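Side-chain contact in peroxisomal catalase A (Saccharomyces cerevisiae, PDB 1A4E), which breaks down hydrogen peroxide from peroxisomal oxidases into water and oxygen with the help of heme, working as a homotetramer: residues 447-452 and 477-482. Sequence-based numbering, arbitrary orientation.
Sequences KNLAYN and KGLSEA
Leu479 reaches across to Leu449 and Ala450 with a single methyl group. Its CB stops 6.0 Å from Leu449 CD2, too far to touch. From there CG, anti to the backbone N (chi1 -153°), carries the branch toward the first helix; Leu479 CG itself is still 4.5 Å from Leu449 CD2. The fork then divides the work. Leu479 CD2 does the touching, meeting Leu449 CD2 at 4.1 Å and, more loosely, Ala450 CB at 4.4 Å, whereas CD1 stays slightly farther from that leucine methyl than CD2 does. Leu449 answers with its own CG anti to N (chi1 177°), and the two leucine side chains meet nearly at right angles. Both segments belong to the helical C-terminal part of the catalase chain, away from the heme, on helix 445-457 and the last helix, 477-487; the axes of segments 447-452 and 477-482 approach to 9.2 Å and cross at -50°. Helix 430-440 borders the leucine pair, its Tyr436 touching both, while Phe472 of helix 462-473 packs on Leu479. One turn further along the last helix, the CB of Ala482 leads toward the other helix and comes to 3.6 Å from Ala450 CB. With only methyls in between, the backbones draw close here, Ala450 CA and Ala482 CA lying 5.7 Å apart, and Ala450 CB also rests 4.1 Å from the carbonyl carbon, C, of Ala482.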
loop_
_atom_site.group_PDB
_atom_site.type_symbol
_atom_site.label_atom_id
_atom_site.label_comp_id
_atom_site.label_asym_id
_atom_site.label_seq_id
_atom_site.Cartn_x
_atom_site.Cartn_y
_atom_site.Cartn_z
ATOM N N LYS B 447 -16.812 -3.677 -46.922
ATOM C CA LYS B 447 -16.552 -5.112 -46.970
ATOM C C LYS B 447 -15.694 -5.480 -45.772
ATOM O O LYS B 447 -15.952 -6.479 -45.098
ATOM C CB LYS B 447 -15.791 -5.506 -48.231
ATOM C CG LYS B 447 -16.575 -5.283 -49.517
ATOM C CD LYS B 447 -15.694 -5.433 -50.757
ATOM C CE LYS B 447 -15.251 -6.861 -51.070
ATOM N NZ LYS B 447 -16.391 -7.709 -51.371
ATOM N N ASN B 448 -14.678 -4.638 -45.513
ATOM C CA ASN B 448 -13.801 -4.811 -44.368
ATOM C C ASN B 448 -14.554 -4.659 -43.069
ATOM O O ASN B 448 -14.279 -5.442 -42.172
ATOM C CB ASN B 448 -12.659 -3.801 -44.391
ATOM C CG ASN B 448 -11.576 -4.152 -45.401
ATOM O OD1 ASN B 448 -11.561 -5.222 -46.001
ATOM N ND2 ASN B 448 -10.619 -3.259 -45.618
ATOM N N LEU B 449 -15.520 -3.734 -42.934
ATOM C CA LEU B 449 -16.301 -3.614 -41.703
ATOM C C LEU B 449 -17.052 -4.907 -41.393
ATOM O O LEU B 449 -16.978 -5.422 -40.277
ATOM C CB LEU B 449 -17.322 -2.471 -41.812
ATOM C CG LEU B 449 -18.288 -2.253 -40.635
ATOM C CD1 LEU B 449 -17.534 -1.746 -39.423
ATOM C CD2 LEU B 449 -19.330 -1.226 -41.002
ATOM N N ALA B 450 -17.723 -5.453 -42.418
ATOM C CA ALA B 450 -18.491 -6.677 -42.287
ATOM C C ALA B 450 -17.641 -7.890 -41.967
ATOM O O ALA B 450 -18.060 -8.746 -41.191
ATOM C CB ALA B 450 -19.237 -6.949 -43.572
ATOM N N TYR B 451 -16.440 -7.940 -42.553
ATOM C CA TYR B 451 -15.495 -9.015 -42.310
ATOM C C TYR B 451 -14.921 -8.938 -40.894
ATOM O O TYR B 451 -14.853 -9.961 -40.211
ATOM C CB TYR B 451 -14.377 -8.934 -43.352
ATOM C CG TYR B 451 -13.268 -9.959 -43.146
ATOM C CD1 TYR B 451 -13.447 -11.301 -43.508
ATOM C CD2 TYR B 451 -12.065 -9.544 -42.566
ATOM C CE1 TYR B 451 -12.421 -12.221 -43.287
ATOM C CE2 TYR B 451 -11.043 -10.462 -42.340
ATOM C CZ TYR B 451 -11.226 -11.790 -42.707
ATOM O OH TYR B 451 -10.202 -12.682 -42.480
ATOM N N ASN B 452 -14.526 -7.729 -40.458
ATOM C CA ASN B 452 -13.957 -7.488 -39.134
ATOM C C ASN B 452 -14.940 -7.837 -38.031
ATOM O O ASN B 452 -14.545 -8.397 -37.010
ATOM C CB ASN B 452 -13.543 -6.020 -38.983
ATOM C CG ASN B 452 -12.393 -5.602 -39.896
ATOM O OD1 ASN B 452 -11.664 -6.430 -40.439
ATOM N ND2 ASN B 452 -12.193 -4.307 -40.131
ATOM N N LYS B 477 -29.646 -3.486 -43.399
ATOM C CA LYS B 477 -29.907 -4.909 -43.552
ATOM C C LYS B 477 -28.895 -5.621 -44.428
ATOM O O LYS B 477 -28.653 -6.807 -44.228
ATOM C CB LYS B 477 -31.318 -5.091 -44.100
ATOM C CG LYS B 477 -32.305 -5.044 -42.931
ATOM C CD LYS B 477 -33.555 -4.177 -43.124
ATOM C CE LYS B 477 -34.447 -4.659 -44.265
ATOM N NZ LYS B 477 -35.708 -3.943 -44.274
ATOM N N GLY B 478 -28.265 -4.896 -45.362
ATOM C CA GLY B 478 -27.230 -5.454 -46.222
ATOM C C GLY B 478 -25.940 -5.722 -45.452
ATOM O O GLY B 478 -25.202 -6.664 -45.755
ATOM N N LEU B 479 -25.696 -4.870 -44.439
ATOM C CA LEU B 479 -24.552 -4.961 -43.537
ATOM C C LEU B 479 -24.728 -6.211 -42.684
ATOM O O LEU B 479 -23.803 -7.008 -42.542
ATOM C CB LEU B 479 -24.499 -3.749 -42.612
ATOM C CG LEU B 479 -23.234 -3.178 -41.978
ATOM C CD1 LEU B 479 -23.684 -2.606 -40.652
ATOM C CD2 LEU B 479 -22.128 -4.195 -41.750
ATOM N N SER B 480 -25.930 -6.384 -42.129
ATOM C CA SER B 480 -26.246 -7.534 -41.302
ATOM C C SER B 480 -26.081 -8.865 -42.030
ATOM O O SER B 480 -25.586 -9.836 -41.454
ATOM C CB SER B 480 -27.663 -7.375 -40.807
ATOM O OG SER B 480 -28.056 -8.488 -40.027
ATOM N N GLU B 481 -26.479 -8.889 -43.314
ATOM C CA GLU B 481 -26.357 -10.067 -44.164
ATOM C C GLU B 481 -24.903 -10.426 -44.422
ATOM O O GLU B 481 -24.545 -11.600 -44.412
ATOM C CB GLU B 481 -27.028 -9.846 -45.527
ATOM C CG GLU B 481 -28.558 -9.750 -45.582
ATOM C CD GLU B 481 -29.319 -10.966 -45.063
ATOM O OE1 GLU B 481 -28.927 -12.107 -45.334
ATOM O OE2 GLU B 481 -30.321 -10.761 -44.381
ATOM N N ALA B 482 -24.067 -9.409 -44.658
ATOM C CA ALA B 482 -22.647 -9.601 -44.894
ATOM C C ALA B 482 -21.895 -10.089 -43.656
ATOM O O ALA B 482 -20.959 -10.877 -43.782
ATOM C CB ALA B 482 -22.039 -8.290 -45.365
#